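Local coordinates for protein succinylglutamate desuccinylase/aspartoacylase (PDB 3LWU) that binds zinc and probably hydrolyses ester bonds, as a member of the succinylglutamate desuccinylase/aspartoacylase family, at residues 303-309 against 382-388; 221-225 against 235-240. All blocks are in the same frame, centred on the assembly; numbering follows the deposited sequence.

Contact 1: 303-309 against 382-388; sequences FGCYLKD and MTNVFPL
The phenyl ring of Phe386 lies over the backbone of Gly304 and takes the glycine carbonyl against one face, Gly304 O standing 3.5 Å above the plane over the ring centre. With chi1 at 47°, Phe386 CG sits between its own backbone N and carbonyl carbon, which folds the ring back across the opposite strand. A side chain on Gly304 would point to the side of the sheet that carries the Phe386 ring, where Leu388 CD2 already lies, so glycine suits the place. The two residues form an antiparallel hydrogen-bonded pair, Gly304 N to Phe386 O at 2.9 Å and Phe386 N to Gly304 O at 3.1 Å. Farther along, the Phe386 and Tyr306 rings meet obliquely, planes at 49°. Were Phe386 replaced by alanine, the Gly304 carbonyl would probably lose its cover on that face, and the Tyr306 ring one apolar neighbour. Beyond the ladder, Asp309 O accepts two bonds from Thr383: the hydroxyl OG1, 2.6 Å away, comes in the carbonyl plane on a lone pair, while the amide N is tilted from it. A water joins Asp309 OD2 to Asn384 O and Tyr306 N, tying the turn to the opposite chain. Strand 303-306 thus lies between strand 386-387, its antiparallel partner, and the parallel strand 218-222, whose Ile221 packs against Phe386.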
# COMPACT_ATOMS: atom_id res chain seq x y z
N PHE A 303 -26.70 -2.76 27.23
CA PHE A 303 -26.39 -4.19 27.40
C PHE A 303 -24.88 -4.39 27.49
O PHE A 303 -24.11 -3.49 27.19
CB PHE A 303 -26.92 -5.06 26.24
CG PHE A 303 -28.39 -4.89 25.94
CD1 PHE A 303 -28.84 -3.83 25.15
CD2 PHE A 303 -29.33 -5.81 26.42
CE1 PHE A 303 -30.21 -3.67 24.86
CE2 PHE A 303 -30.72 -5.66 26.14
CZ PHE A 303 -31.15 -4.60 25.37
N GLY A 304 -24.48 -5.58 27.92
CA GLY A 304 -23.05 -5.94 27.98
C GLY A 304 -22.83 -7.42 27.74
O GLY A 304 -23.79 -8.19 27.76
N CYS A 305 -21.57 -7.80 27.47
CA CYS A 305 -21.12 -9.18 27.57
C CYS A 305 -19.68 -9.22 28.05
O CYS A 305 -18.97 -8.23 27.98
CB CYS A 305 -21.25 -9.93 26.23
SG CYS A 305 -19.99 -9.62 25.04
N TYR A 306 -19.25 -10.36 28.56
CA TYR A 306 -17.87 -10.49 28.98
C TYR A 306 -17.06 -10.65 27.69
O TYR A 306 -17.59 -11.13 26.68
CB TYR A 306 -17.69 -11.68 29.94
CG TYR A 306 -18.40 -11.46 31.26
CD1 TYR A 306 -17.81 -10.69 32.25
CD2 TYR A 306 -19.67 -11.96 31.50
CE1 TYR A 306 -18.45 -10.44 33.43
CE2 TYR A 306 -20.33 -11.73 32.70
CZ TYR A 306 -19.70 -10.97 33.66
OH TYR A 306 -20.31 -10.71 34.87
N LEU A 307 -15.79 -10.22 27.72
CA LEU A 307 -14.92 -10.19 26.56
C LEU A 307 -14.81 -11.56 25.91
O LEU A 307 -14.83 -11.66 24.68
CB LEU A 307 -13.53 -9.67 26.93
CG LEU A 307 -12.53 -9.54 25.79
CD1 LEU A 307 -13.00 -8.49 24.79
CD2 LEU A 307 -11.12 -9.22 26.31
N LYS A 308 -14.69 -12.60 26.74
CA LYS A 308 -14.60 -13.98 26.26
C LYS A 308 -15.81 -14.41 25.39
O LYS A 308 -15.69 -15.36 24.61
CB LYS A 308 -14.43 -14.97 27.43
CG LYS A 308 -15.68 -15.12 28.34
CD LYS A 308 -15.46 -16.11 29.55
CE LYS A 308 -16.55 -15.91 30.64
NZ LYS A 308 -16.44 -16.79 31.89
N ASP A 309 -16.95 -13.74 25.55
CA ASP A 309 -18.15 -14.02 24.76
C ASP A 309 -18.27 -13.18 23.47
O ASP A 309 -19.26 -13.32 22.75
CB ASP A 309 -19.39 -13.85 25.62
CG ASP A 309 -19.49 -14.89 26.73
OD1 ASP A 309 -19.04 -16.02 26.50
OD2 ASP A 309 -20.02 -14.60 27.82
N MSE A 382 -21.41 -10.22 19.73
CA MSE A 382 -21.49 -10.50 21.14
C MSE A 382 -22.45 -11.67 21.34
O MSE A 382 -23.51 -11.74 20.68
CB MSE A 382 -22.03 -9.30 21.91
CG MSE A 382 -21.17 -8.09 21.89
SE MSE A 382 -22.06 -6.74 22.95
CE MSE A 382 -20.60 -5.50 23.18
N THR A 383 -22.09 -12.55 22.25
CA THR A 383 -22.96 -13.66 22.63
C THR A 383 -23.17 -13.58 24.15
O THR A 383 -22.45 -12.87 24.85
CB THR A 383 -22.32 -15.04 22.22
OG1 THR A 383 -21.08 -15.21 22.90
CG2 THR A 383 -22.04 -15.09 20.72
N ASN A 384 -24.16 -14.30 24.66
CA ASN A 384 -24.47 -14.28 26.09
C ASN A 384 -24.61 -12.83 26.60
O ASN A 384 -24.01 -12.43 27.60
CB ASN A 384 -23.40 -15.06 26.86
CG ASN A 384 -23.40 -16.55 26.49
OD1 ASN A 384 -24.45 -17.13 26.30
ND2 ASN A 384 -22.24 -17.14 26.38
N VAL A 385 -25.40 -12.05 25.86
CA VAL A 385 -25.62 -10.64 26.14
C VAL A 385 -26.66 -10.53 27.24
O VAL A 385 -27.53 -11.37 27.36
CB VAL A 385 -26.09 -9.90 24.86
CG1 VAL A 385 -26.35 -8.43 25.12
CG2 VAL A 385 -25.05 -10.03 23.76
N PHE A 386 -26.54 -9.50 28.06
CA PHE A 386 -27.49 -9.22 29.14
C PHE A 386 -27.64 -7.71 29.36
O PHE A 386 -26.74 -6.94 29.04
CB PHE A 386 -27.01 -9.88 30.44
CG PHE A 386 -25.55 -9.64 30.74
CD1 PHE A 386 -25.14 -8.49 31.38
CD2 PHE A 386 -24.59 -10.59 30.41
CE1 PHE A 386 -23.79 -8.27 31.68
CE2 PHE A 386 -23.25 -10.39 30.71
CZ PHE A 386 -22.84 -9.22 31.33
N PRO A 387 -28.79 -7.27 29.91
CA PRO A 387 -28.93 -5.86 30.29
C PRO A 387 -27.95 -5.48 31.39
O PRO A 387 -27.74 -6.25 32.31
CB PRO A 387 -30.38 -5.77 30.80
CG PRO A 387 -31.07 -6.99 30.24
CD PRO A 387 -30.01 -8.04 30.26
N LEU A 388 -27.33 -4.31 31.27
CA LEU A 388 -26.40 -3.78 32.28
C LEU A 388 -27.19 -3.37 33.49
O LEU A 388 -26.73 -3.53 34.63
CB LEU A 388 -25.69 -2.51 31.79
CG LEU A 388 -24.42 -2.58 30.94
CD1 LEU A 388 -23.82 -1.16 30.80
CD2 LEU A 388 -23.41 -3.54 31.54
O HOH W 1 -21.33 -12.51 28.57

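Contact 2: 221-225 against 235-240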
# COMPACT_ATOMS: atom_id res chain seq x y z
N ILE A 221 -17.02 -6.13 28.85
CA ILE A 221 -16.46 -6.10 30.18
C ILE A 221 -15.15 -6.82 30.10
O ILE A 221 -15.14 -8.01 29.86
CB ILE A 221 -17.38 -6.80 31.21
CG1 ILE A 221 -18.79 -6.21 31.13
CG2 ILE A 221 -16.82 -6.63 32.59
CD1 ILE A 221 -19.84 -6.90 32.00
N ILE A 222 -14.05 -6.11 30.29
CA ILE A 222 -12.73 -6.69 30.12
C ILE A 222 -12.05 -7.01 31.48
O ILE A 222 -12.31 -6.36 32.49
CB ILE A 222 -11.85 -5.81 29.21
CG1 ILE A 222 -11.43 -4.50 29.89
CG2 ILE A 222 -12.60 -5.47 27.90
CD1 ILE A 222 -10.58 -3.59 28.99
N PRO A 223 -11.22 -8.07 31.52
CA PRO A 223 -10.51 -8.41 32.75
C PRO A 223 -9.23 -7.58 32.94
O PRO A 223 -8.94 -6.66 32.17
CB PRO A 223 -10.14 -9.89 32.51
CG PRO A 223 -9.86 -9.94 31.03
CD PRO A 223 -10.86 -8.97 30.40
N ASN A 224 -8.50 -7.93 33.99
CA ASN A 224 -7.23 -7.33 34.37
C ASN A 224 -6.09 -7.98 33.59
O ASN A 224 -5.51 -8.95 34.04
CB ASN A 224 -6.97 -7.56 35.85
CG ASN A 224 -5.73 -6.85 36.34
OD1 ASN A 224 -5.09 -6.09 35.57
ND2 ASN A 224 -5.38 -7.05 37.62
N SER A 225 -5.79 -7.44 32.42
CA SER A 225 -4.93 -8.14 31.51
C SER A 225 -4.30 -7.12 30.58
O SER A 225 -5.02 -6.30 30.01
CB SER A 225 -5.77 -9.15 30.71
OG SER A 225 -4.96 -10.15 30.15
N PHE A 235 -4.85 1.40 33.27
CA PHE A 235 -5.52 0.82 34.46
C PHE A 235 -4.82 -0.36 35.11
O PHE A 235 -4.96 -0.55 36.31
CB PHE A 235 -7.01 0.48 34.22
CG PHE A 235 -7.31 -0.67 33.20
CD1 PHE A 235 -7.17 -2.03 33.56
CD2 PHE A 235 -7.90 -0.38 31.95
CE1 PHE A 235 -7.52 -3.07 32.66
CE2 PHE A 235 -8.25 -1.42 31.02
CZ PHE A 235 -8.06 -2.76 31.39
N CYS A 236 -4.09 -1.17 34.34
CA CYS A 236 -3.51 -2.39 34.90
C CYS A 236 -2.64 -2.15 36.12
O CYS A 236 -2.82 -2.81 37.13
CB CYS A 236 -2.74 -3.19 33.86
SG CYS A 236 -3.84 -4.18 32.77
N PRO A 237 -1.69 -1.20 36.03
CA PRO A 237 -0.83 -1.01 37.21
C PRO A 237 -1.63 -0.63 38.42
O PRO A 237 -1.30 -1.09 39.54
CB PRO A 237 0.08 0.15 36.79
CG PRO A 237 -0.00 0.20 35.30
CD PRO A 237 -1.40 -0.22 34.99
N TRP A 238 -2.67 0.19 38.23
CA TRP A 238 -3.50 0.58 39.37
C TRP A 238 -4.34 -0.58 39.88
O TRP A 238 -4.50 -0.72 41.09
CB TRP A 238 -4.38 1.79 39.06
CG TRP A 238 -3.59 3.04 38.81
CD1 TRP A 238 -3.24 3.54 37.60
CD2 TRP A 238 -3.08 3.94 39.77
NE1 TRP A 238 -2.53 4.69 37.75
CE2 TRP A 238 -2.41 4.96 39.08
CE3 TRP A 238 -3.12 4.00 41.17
CZ2 TRP A 238 -1.79 6.02 39.72
CZ3 TRP A 238 -2.49 5.05 41.80
CH2 TRP A 238 -1.85 6.05 41.08
N TRP A 239 -4.86 -1.42 38.98
CA TRP A 239 -5.64 -2.62 39.35
C TRP A 239 -4.75 -3.54 40.16
O TRP A 239 -5.15 -4.02 41.24
CB TRP A 239 -6.16 -3.35 38.09
CG TRP A 239 -7.42 -4.18 38.33
CD1 TRP A 239 -7.90 -4.62 39.55
CD2 TRP A 239 -8.37 -4.65 37.34
NE1 TRP A 239 -9.06 -5.34 39.37
CE2 TRP A 239 -9.37 -5.38 38.03
CE3 TRP A 239 -8.45 -4.55 35.93
CZ2 TRP A 239 -10.47 -5.98 37.37
CZ3 TRP A 239 -9.54 -5.17 35.27
CH2 TRP A 239 -10.53 -5.86 36.00
N GLN A 240 -3.53 -3.76 39.67
CA GLN A 240 -2.54 -4.59 40.36
C GLN A 240 -2.27 -4.07 41.77
O GLN A 240 -2.29 -4.86 42.72
CB GLN A 240 -1.21 -4.65 39.62
CG GLN A 240 -1.18 -5.49 38.36
CD GLN A 240 -0.06 -5.02 37.40
OE1 GLN A 240 0.99 -4.50 37.85
NE2 GLN A 240 -0.29 -5.16 36.08
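Where strand 218-222 ends, in the presumed catalytic domain of this zinc protein, the chain runs on through a loop that packs against helix 230-247 without a hydrogen bond between them. Instead the side chain of Asn224 lies flat on the indole of Trp239: its amide plane is only 11° from the ring, and CB makes a CH-pi contact 3.5 Å from the centroid of the six-membered ring. Asn224 CG is anti to the backbone N (chi1 -175°), which carries the amide along the indole toward the helix backbone. An asparagine suits this place because its flat amide can stack while ND2 reaches Glu243 in a weak hydrogen bond. Trp239, anti likewise at -154°, extends its ring along the loop, with Ile222 O at its edge. Apolar packing adds to this: Ile222 CD1 meets the edge of the Phe235 ring, 3.6 Å from CZ, and both suit a buried seam between strand and helix. Cys236, small enough to sit close to the loop, brings SG to 3.6 Å from Asn224 OD1. Ile222 is about 11 Å from the zinc ligand His192, between side chains. This is strand-to-helix packing of the alpha/beta, M14 carboxypeptidase-like fold of the family.

Contact 2 comes first along the chain and is local: strand 218-222 leads into a loop, and helix 230-247, entered before its segment 235-240, folds back on it. Contact 1 opens only later, at 303-309, and closes across 72 intervening residues that are rich in strand and contain no helix. The two are therefore in series, neither nested nor crossing. They meet in space through strands 303-306 and 218-222, which run parallel as neighbours: probable hydrogen bonds join Cys305 O to Ile221 N and Ile221 O to Leu307 N. Together they link helix 230-247 to strand 218-222 and, through its neighbour 303-306, to the late strand 386-387.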